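Local coordinates for membrane lipoprotein TpN32 (Treponema pallidum, PDB 1XS5) that binds L-methionine as a periplasmic-binding-protein-like lipoprotein of the NlpA family, probably serving methionine uptake across the cell membrane, at residues 84-98 and 179-191. Residues are numbered along the deposited sequence; the frame is centred on the assembly and turned at random.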
ATOM      1  N   PRO A  84       1.152   5.638   5.660  1.00 14.64           N
ATOM      2  CA  PRO A  84       0.949   6.922   4.983  1.00 14.65           C
ATOM      3  C   PRO A  84       1.777   7.120   3.731  1.00 14.07           C
ATOM      4  O   PRO A  84       2.990   6.809   3.670  1.00 12.51           O
ATOM      5  CB  PRO A  84       1.289   7.971   6.060  1.00 16.18           C
ATOM      6  CG  PRO A  84       1.080   7.218   7.384  1.00 23.36           C
ATOM      7  CD  PRO A  84       1.658   5.840   7.035  1.00 20.53           C
ATOM      8  N   LEU A  85       1.080   7.624   2.713  1.00 13.03           N
ATOM      9  CA  LEU A  85       1.707   7.949   1.418  1.00 11.98           C
ATOM     10  C   LEU A  85       2.279   9.366   1.555  1.00 15.54           C
ATOM     11  O   LEU A  85       1.611  10.257   2.119  1.00 13.20           O
ATOM     12  CB  LEU A  85       0.642   7.965   0.339  1.00 15.35           C
ATOM     13  CG  LEU A  85       1.129   8.238  -1.079  1.00 15.87           C
ATOM     14  CD1 LEU A  85       1.948   7.025  -1.530  1.00 11.47           C
ATOM     15  CD2 LEU A  85      -0.065   8.409  -1.987  1.00  8.43           C
ATOM     16  N   ALA A  86       3.496   9.582   1.043  1.00 12.60           N
ATOM     17  CA  ALA A  86       4.120  10.900   1.124  1.00  8.89           C
ATOM     18  C   ALA A  86       4.870  11.286  -0.156  1.00 11.46           C
ATOM     19  O   ALA A  86       5.245  10.413  -0.942  1.00 11.43           O
ATOM     20  CB  ALA A  86       5.140  10.914   2.299  1.00 11.53           C
ATOM     21  N   LEU A  87       5.068  12.589  -0.325  1.00  8.76           N
ATOM     22  CA  LEU A  87       5.872  13.156  -1.409  1.00 11.11           C
ATOM     23  C   LEU A  87       7.262  13.287  -0.808  1.00 10.29           C
ATOM     24  O   LEU A  87       7.415  13.826   0.271  1.00 13.32           O
ATOM     25  CB  LEU A  87       5.372  14.556  -1.784  1.00 13.27           C
ATOM     26  CG  LEU A  87       6.283  15.386  -2.706  1.00 16.26           C
ATOM     27  CD1 LEU A  87       6.450  14.749  -4.095  1.00  9.56           C
ATOM     28  CD2 LEU A  87       5.627  16.768  -2.890  1.00 13.28           C
ATOM     29  N   TYR A  88       8.272  12.776  -1.502  1.00 13.16           N
ATOM     30  CA  TYR A  88       9.662  12.829  -1.073  1.00 10.42           C
ATOM     31  C   TYR A  88      10.438  13.564  -2.155  1.00 11.81           C
ATOM     32  O   TYR A  88       9.984  13.655  -3.298  1.00 11.85           O
ATOM     33  CB  TYR A  88      10.240  11.404  -0.949  1.00 13.02           C
ATOM     34  CG  TYR A  88       9.535  10.510   0.071  1.00 10.89           C
ATOM     35  CD1 TYR A  88       9.883  10.555   1.421  1.00 11.32           C
ATOM     36  CD2 TYR A  88       8.506   9.662  -0.319  1.00  8.48           C
ATOM     37  CE1 TYR A  88       9.209   9.754   2.374  1.00  8.44           C
ATOM     38  CE2 TYR A  88       7.833   8.862   0.608  1.00  6.91           C
ATOM     39  CZ  TYR A  88       8.195   8.918   1.946  1.00 11.77           C
ATOM     40  OH  TYR A  88       7.522   8.154   2.855  1.00 11.70           O
ATOM     41  N   SER A  89      11.619  14.065  -1.820  1.00 11.79           N
ATOM     42  CA  SER A  89      12.437  14.755  -2.825  1.00 14.17           C
ATOM     43  C   SER A  89      13.914  14.460  -2.599  1.00 13.59           C
ATOM     44  O   SER A  89      14.364  14.399  -1.473  1.00 14.53           O
ATOM     45  CB  SER A  89      12.236  16.270  -2.760  1.00 16.22           C
ATOM     46  OG  SER A  89      13.111  16.918  -3.704  1.00 25.20           O
ATOM     47  N   ARG A  90      14.664  14.296  -3.682  1.00 17.02           N
ATOM     48  CA  ARG A  90      16.081  13.972  -3.575  1.00 16.26           C
ATOM     49  C   ARG A  90      16.844  15.178  -3.093  1.00 20.78           C
ATOM     50  O   ARG A  90      17.941  15.047  -2.551  1.00 22.80           O
ATOM     51  CB  ARG A  90      16.644  13.566  -4.941  1.00 18.14           C
ATOM     52  CG  ARG A  90      16.655  14.699  -5.989  1.00 14.19           C
ATOM     53  CD  ARG A  90      16.986  14.136  -7.371  1.00 18.42           C
ATOM     54  NE  ARG A  90      16.808  15.079  -8.482  1.00 23.75           N
ATOM     55  CZ  ARG A  90      17.785  15.832  -8.980  1.00 34.33           C
ATOM     56  NH1 ARG A  90      19.012  15.769  -8.466  1.00 33.19           N
ATOM     57  NH2 ARG A  90      17.551  16.629 -10.006  1.00 36.12           N
ATOM     58  N   THR A  91      16.259  16.354  -3.278  1.00 21.35           N
ATOM     59  CA  THR A  91      16.960  17.559  -2.899  1.00 24.95           C
ATOM     60  C   THR A  91      16.152  18.639  -2.158  1.00 26.41           C
ATOM     61  O   THR A  91      16.640  19.237  -1.182  1.00 32.76           O
ATOM     62  CB  THR A  91      17.583  18.157  -4.158  1.00 27.05           C
ATOM     63  OG1 THR A  91      18.112  19.437  -3.846  1.00 39.66           O
ATOM     64  CG2 THR A  91      16.543  18.276  -5.270  1.00 29.65           C
ATOM     65  N   TYR A  92      14.931  18.894  -2.608  1.00 19.77           N
ATOM     66  CA  TYR A  92      14.114  19.907  -1.970  1.00 21.62           C
ATOM     67  C   TYR A  92      13.711  19.495  -0.565  1.00 23.89           C
ATOM     68  O   TYR A  92      13.448  18.322  -0.303  1.00 24.16           O
ATOM     69  CB  TYR A  92      12.878  20.188  -2.819  1.00 24.30           C
ATOM     70  CG  TYR A  92      13.228  20.733  -4.179  1.00 26.40           C
ATOM     71  CD1 TYR A  92      14.020  21.883  -4.312  1.00 26.12           C
ATOM     72  CD2 TYR A  92      12.786  20.102  -5.337  1.00 27.04           C
ATOM     73  CE1 TYR A  92      14.356  22.385  -5.580  1.00 24.86           C
ATOM     74  CE2 TYR A  92      13.117  20.586  -6.588  1.00 23.47           C
ATOM     75  CZ  TYR A  92      13.900  21.726  -6.703  1.00 28.71           C
ATOM     76  OH  TYR A  92      14.218  22.181  -7.957  1.00 30.79           O
ATOM     77  N   ARG A  93      13.693  20.464   0.349  1.00 23.25           N
ATOM     78  CA  ARG A  93      13.338  20.199   1.738  1.00 25.39           C
ATOM     79  C   ARG A  93      11.982  20.808   2.147  1.00 25.56           C
ATOM     80  O   ARG A  93      11.534  20.676   3.300  1.00 30.00           O
ATOM     81  CB  ARG A  93      14.421  20.741   2.641  1.00 36.09           C
ATOM     82  CG  ARG A  93      15.719  19.959   2.646  1.00 49.56           C
ATOM     83  CD  ARG A  93      16.697  20.766   3.485  1.00 60.17           C
ATOM     84  NE  ARG A  93      17.925  20.061   3.821  1.00 71.87           N
ATOM     85  CZ  ARG A  93      18.976  20.647   4.394  1.00 76.81           C
ATOM     86  NH1 ARG A  93      18.939  21.949   4.689  1.00 76.25           N
ATOM     87  NH2 ARG A  93      20.067  19.935   4.673  1.00 79.89           N
ATOM     88  N   HIS A  94      11.331  21.458   1.199  1.00 20.84           N
ATOM     89  CA  HIS A  94      10.055  22.080   1.468  1.00 25.36           C
ATOM     90  C   HIS A  94       9.239  22.077   0.222  1.00 24.81           C
ATOM     91  O   HIS A  94       9.709  22.325  -0.881  1.00 25.56           O
ATOM     92  CB  HIS A  94      10.237  23.519   1.944  1.00 25.76           C
ATOM     93  CG  HIS A  94       9.026  24.090   2.610  1.00 26.96           C
ATOM     94  ND1 HIS A  94       7.867  24.395   1.919  1.00 30.92           N
ATOM     95  CD2 HIS A  94       8.795  24.428   3.899  1.00 26.87           C
ATOM     96  CE1 HIS A  94       6.980  24.899   2.760  1.00 29.72           C
ATOM     97  NE2 HIS A  94       7.518  24.928   3.966  1.00 24.99           N
ATOM     98  N   VAL A  95       7.977  21.789   0.425  1.00 24.86           N
ATOM     99  CA  VAL A  95       7.033  21.728  -0.633  1.00 25.69           C
ATOM    100  C   VAL A  95       7.036  23.009  -1.492  1.00 25.37           C
ATOM    101  O   VAL A  95       6.850  22.949  -2.709  1.00 25.64           O
ATOM    102  CB  VAL A  95       5.675  21.346   0.042  1.00 30.86           C
ATOM    103  CG1 VAL A  95       5.028  22.574   0.649  1.00 32.37           C
ATOM    104  CG2 VAL A  95       4.813  20.539  -0.877  1.00 23.55           C
ATOM    105  N   SER A  96       7.318  24.173  -0.903  1.00 26.03           N
ATOM    106  CA  SER A  96       7.312  25.399  -1.698  1.00 28.99           C
ATOM    107  C   SER A  96       8.603  25.613  -2.484  1.00 31.00           C
ATOM    108  O   SER A  96       8.699  26.558  -3.263  1.00 31.65           O
ATOM    109  CB  SER A  96       7.046  26.640  -0.822  1.00 30.42           C
ATOM    110  OG  SER A  96       8.042  26.756   0.167  1.00 39.73           O
ATOM    111  N   ASP A  97       9.585  24.745  -2.261  1.00 32.16           N
ATOM    112  CA  ASP A  97      10.877  24.807  -2.952  1.00 31.59           C
ATOM    113  C   ASP A  97      10.735  24.372  -4.422  1.00 32.02           C
ATOM    114  O   ASP A  97      11.562  24.753  -5.251  1.00 34.34           O
ATOM    115  CB  ASP A  97      11.900  23.843  -2.321  1.00 37.08           C
ATOM    116  CG  ASP A  97      12.597  24.394  -1.075  1.00 39.35           C
ATOM    117  OD1 ASP A  97      12.469  25.581  -0.776  1.00 33.17           O
ATOM    118  OD2 ASP A  97      13.309  23.600  -0.395  1.00 45.63           O
ATOM    119  N   PHE A  98       9.726  23.560  -4.751  1.00 29.34           N
ATOM    120  CA  PHE A  98       9.571  23.069  -6.124  1.00 30.24           C
ATOM    121  C   PHE A  98       9.349  24.148  -7.160  1.00 33.02           C
ATOM    122  O   PHE A  98       8.359  24.865  -7.114  1.00 35.28           O
ATOM    123  CB  PHE A  98       8.419  22.050  -6.265  1.00 23.64           C
ATOM    124  CG  PHE A  98       8.713  20.701  -5.643  1.00 25.65           C
ATOM    125  CD1 PHE A  98       8.613  20.520  -4.276  1.00 21.62           C
ATOM    126  CD2 PHE A  98       9.114  19.626  -6.428  1.00 27.96           C
ATOM    127  CE1 PHE A  98       8.912  19.280  -3.699  1.00 25.29           C
ATOM    128  CE2 PHE A  98       9.416  18.394  -5.854  1.00 27.64           C
ATOM    129  CZ  PHE A  98       9.316  18.217  -4.503  1.00 22.00           C
ATOM    130  N   GLY A 179      14.879   3.345   2.645  1.00 15.19           N
ATOM    131  CA  GLY A 179      15.349   4.203   3.711  1.00 14.38           C
ATOM    132  C   GLY A 179      14.628   5.543   3.875  1.00 17.64           C
ATOM    133  O   GLY A 179      15.160   6.455   4.525  1.00 16.63           O
ATOM    134  N   LEU A 180      13.419   5.670   3.335  1.00 14.40           N
ATOM    135  CA  LEU A 180      12.652   6.932   3.440  1.00 12.06           C
ATOM    136  C   LEU A 180      11.497   6.791   4.407  1.00 16.66           C
ATOM    137  O   LEU A 180      10.691   5.853   4.295  1.00 17.59           O
ATOM    138  CB  LEU A 180      12.074   7.296   2.069  1.00 11.35           C
ATOM    139  CG  LEU A 180      13.113   7.513   0.977  1.00 15.91           C
ATOM    140  CD1 LEU A 180      12.405   7.543  -0.401  1.00 15.02           C
ATOM    141  CD2 LEU A 180      13.877   8.835   1.220  1.00 20.04           C
ATOM    142  N   SER A 181      11.359   7.780   5.292  1.00 16.84           N
ATOM    143  CA  SER A 181      10.286   7.779   6.313  1.00 13.43           C
ATOM    144  C   SER A 181       9.314   8.916   5.981  1.00 15.81           C
ATOM    145  O   SER A 181       9.734  10.067   5.779  1.00 14.61           O
ATOM    146  CB  SER A 181      10.907   8.040   7.705  1.00 14.89           C
ATOM    147  OG  SER A 181       9.924   8.507   8.626  1.00 17.77           O
ATOM    148  N   ALA A 182       8.022   8.610   5.947  1.00 13.33           N
ATOM    149  CA  ALA A 182       7.073   9.655   5.626  1.00 12.82           C
ATOM    150  C   ALA A 182       7.146  10.796   6.658  1.00 20.19           C
ATOM    151  O   ALA A 182       6.848  11.955   6.325  1.00 21.28           O
ATOM    152  CB  ALA A 182       5.679   9.106   5.625  1.00 12.65           C
ATOM    153  N   ARG A 183       7.479  10.474   7.906  1.00 15.04           N
ATOM    154  CA  ARG A 183       7.513  11.542   8.920  1.00 19.01           C
ATOM    155  C   ARG A 183       8.824  12.293   8.865  1.00 19.62           C
ATOM    156  O   ARG A 183       8.864  13.522   8.885  1.00 25.66           O
ATOM    157  CB  ARG A 183       7.351  10.974  10.349  1.00 23.36           C
ATOM    158  CG  ARG A 183       7.222  12.111  11.365  1.00 34.96           C
ATOM    159  CD  ARG A 183       7.191  11.634  12.759  1.00 47.39           C
ATOM    160  NE  ARG A 183       6.546  12.602  13.637  1.00 59.94           N
ATOM    161  CZ  ARG A 183       6.596  12.541  14.967  1.00 63.81           C
ATOM    162  NH1 ARG A 183       7.269  11.556  15.568  1.00 63.35           N
ATOM    163  NH2 ARG A 183       5.965  13.454  15.702  1.00 65.37           N
ATOM    164  N   ARG A 184       9.923  11.555   8.809  1.00 18.53           N
ATOM    165  CA  ARG A 184      11.228  12.208   8.815  1.00 18.61           C
ATOM    166  C   ARG A 184      11.622  12.871   7.498  1.00 18.98           C
ATOM    167  O   ARG A 184      12.210  13.955   7.498  1.00 16.82           O
ATOM    168  CB  ARG A 184      12.333  11.199   9.226  1.00 22.66           C
ATOM    169  CG  ARG A 184      13.751  11.771   9.250  1.00 23.83           C
ATOM    170  CD  ARG A 184      14.810  10.663   9.432  1.00 24.01           C
ATOM    171  NE  ARG A 184      14.804   9.755   8.292  1.00 26.11           N
ATOM    172  CZ  ARG A 184      15.160   8.478   8.334  1.00 28.38           C
ATOM    173  NH1 ARG A 184      15.571   7.928   9.485  1.00 21.08           N
ATOM    174  NH2 ARG A 184      15.088   7.741   7.216  1.00 22.23           N
ATOM    175  N   ASP A 185      11.297  12.224   6.380  1.00 14.45           N
ATOM    176  CA  ASP A 185      11.680  12.694   5.065  1.00 13.60           C
ATOM    177  C   ASP A 185      10.562  13.274   4.184  1.00 15.46           C
ATOM    178  O   ASP A 185      10.840  14.007   3.252  1.00 18.99           O
ATOM    179  CB  ASP A 185      12.363  11.534   4.312  1.00 17.33           C
ATOM    180  CG  ASP A 185      13.484  10.876   5.151  1.00 22.24           C
ATOM    181  OD1 ASP A 185      14.431  11.610   5.557  1.00 22.35           O
ATOM    182  OD2 ASP A 185      13.415   9.655   5.421  1.00 17.35           O
ATOM    183  N   GLY A 186       9.316  12.953   4.474  1.00 14.87           N
ATOM    184  CA  GLY A 186       8.218  13.450   3.653  1.00 16.00           C
ATOM    185  C   GLY A 186       8.077  14.967   3.685  1.00 21.25           C
ATOM    186  O   GLY A 186       8.388  15.625   4.696  1.00 17.08           O
ATOM    187  N   LEU A 187       7.623  15.528   2.571  1.00 14.20           N
ATOM    188  CA  LEU A 187       7.435  16.960   2.482  1.00 14.98           C
ATOM    189  C   LEU A 187       5.932  17.262   2.513  1.00 16.97           C
ATOM    190  O   LEU A 187       5.543  18.409   2.727  1.00 16.42           O
ATOM    191  CB  LEU A 187       8.030  17.498   1.169  1.00 17.65           C
ATOM    192  CG  LEU A 187       9.534  17.293   0.946  1.00 19.54           C
ATOM    193  CD1 LEU A 187       9.922  18.016  -0.339  1.00 18.55           C
ATOM    194  CD2 LEU A 187      10.321  17.881   2.145  1.00 23.76           C
ATOM    195  N   ALA A 188       5.116  16.240   2.228  1.00 12.41           N
ATOM    196  CA  ALA A 188       3.650  16.349   2.223  1.00 14.12           C
ATOM    197  C   ALA A 188       3.113  14.942   2.355  1.00 18.92           C
ATOM    198  O   ALA A 188       3.690  13.988   1.819  1.00 15.80           O
ATOM    199  CB  ALA A 188       3.118  17.003   0.871  1.00 14.23           C
ATOM    200  N   VAL A 189       1.999  14.810   3.073  1.00 16.34           N
ATOM    201  CA  VAL A 189       1.384  13.509   3.302  1.00 16.77           C
ATOM    202  C   VAL A 189      -0.054  13.492   2.784  1.00 18.33           C
ATOM    203  O   VAL A 189      -0.707  14.537   2.740  1.00 18.29           O
ATOM    204  CB  VAL A 189       1.412  13.177   4.793  1.00 17.66           C
ATOM    205  CG1 VAL A 189       0.674  11.829   5.070  1.00 19.42           C
ATOM    206  CG2 VAL A 189       2.874  13.111   5.248  1.00 13.61           C
ATOM    207  N   GLU A 190      -0.543  12.307   2.414  1.00 13.51           N
ATOM    208  CA  GLU A 190      -1.875  12.169   1.866  1.00 13.39           C
ATOM    209  C   GLU A 190      -2.885  12.618   2.911  1.00 17.51           C
ATOM    210  O   GLU A 190      -2.657  12.472   4.128  1.00 18.13           O
ATOM    211  CB  GLU A 190      -2.158  10.727   1.505  1.00 16.36           C
ATOM    212  CG  GLU A 190      -2.183   9.811   2.732  1.00 14.18           C
ATOM    213  CD  GLU A 190      -2.464   8.383   2.328  1.00 19.52           C
ATOM    214  OE1 GLU A 190      -3.412   8.195   1.515  1.00 18.03           O
ATOM    215  OE2 GLU A 190      -1.750   7.469   2.808  1.00 19.78           O
ATOM    216  N   PRO A 191      -4.028  13.138   2.449  1.00 19.45           N
ATOM    217  CA  PRO A 191      -5.049  13.610   3.394  1.00 21.30           C
ATOM    218  C   PRO A 191      -5.824  12.541   4.163  1.00 28.31           C
ATOM    219  O   PRO A 191      -6.365  12.836   5.238  1.00 27.34           O
ATOM    220  CB  PRO A 191      -5.969  14.481   2.524  1.00 17.04           C
ATOM    221  CG  PRO A 191      -5.825  13.874   1.111  1.00 24.19           C
ATOM    222  CD  PRO A 191      -4.333  13.531   1.050  1.00 18.49           C
TER
HETATM  223  O   HOH W   1      12.457  13.528   0.901  1.00 19.26           O
HETATM  224  O   HOH W   2       7.328  20.668   3.457  1.00 28.22           O
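Leu187 reaches from 179-191 into the loop of 84-98 that follows strand 86-88. Its CG stands anti to the carbonyl carbon (chi1 -61°), which carries the branch into the loop; there the two methyls part. CD1 meets the Phe98 ring at its edge, 3.7 Å from CE1, and also touches Ser89 CB. CD2 lies against the backbone of Arg93. The Leu187 backbone is held as well: its N donates to Leu87 O over 2.9 Å, and its O takes a bond from water 2, which in turn accepts from Val95 N.

The Tyr88 ring lies against the turn 180-186. Leu180 CB covers one face, a CH-pi contact 4.2 Å from the ring centroid. Asp185 CB and the Ser181 backbone sit at the ring edge. The hydroxyl end comes up to Ala182, with OH 3.5 Å from its CB. The Asp185 carboxylate shapes this turn: OD2 accepts from Ser181 N and, in a salt bridge, from NE and NH2 of Arg184.

The backbones pair from Leu87 to Leu85. Leu87 N donates to Ala188 O, and Glu190 N to Leu85 O. Ala86 and Val189 form a non-hydrogen-bonded pair, and Ala86 CB also packs on Ala182 CB at 3.8 Å.

Beyond the strand, Glu190 turns back on its partner. CG lies between the backbone N and carbonyl carbon (chi1 65°), and the extended chain brings OE2 to 2.8 Å from Leu85 N. The N-H arrives from above the carboxylate plane. OE2 also forms a salt bridge with Arg115, a residue of the methionine pocket, and so probably helps to position it.

The short strand 188-189 runs antiparallel to 86-88 as an outermost strand of the five-stranded mixed sheet, in one lobe of a periplasmic-binding-protein fold.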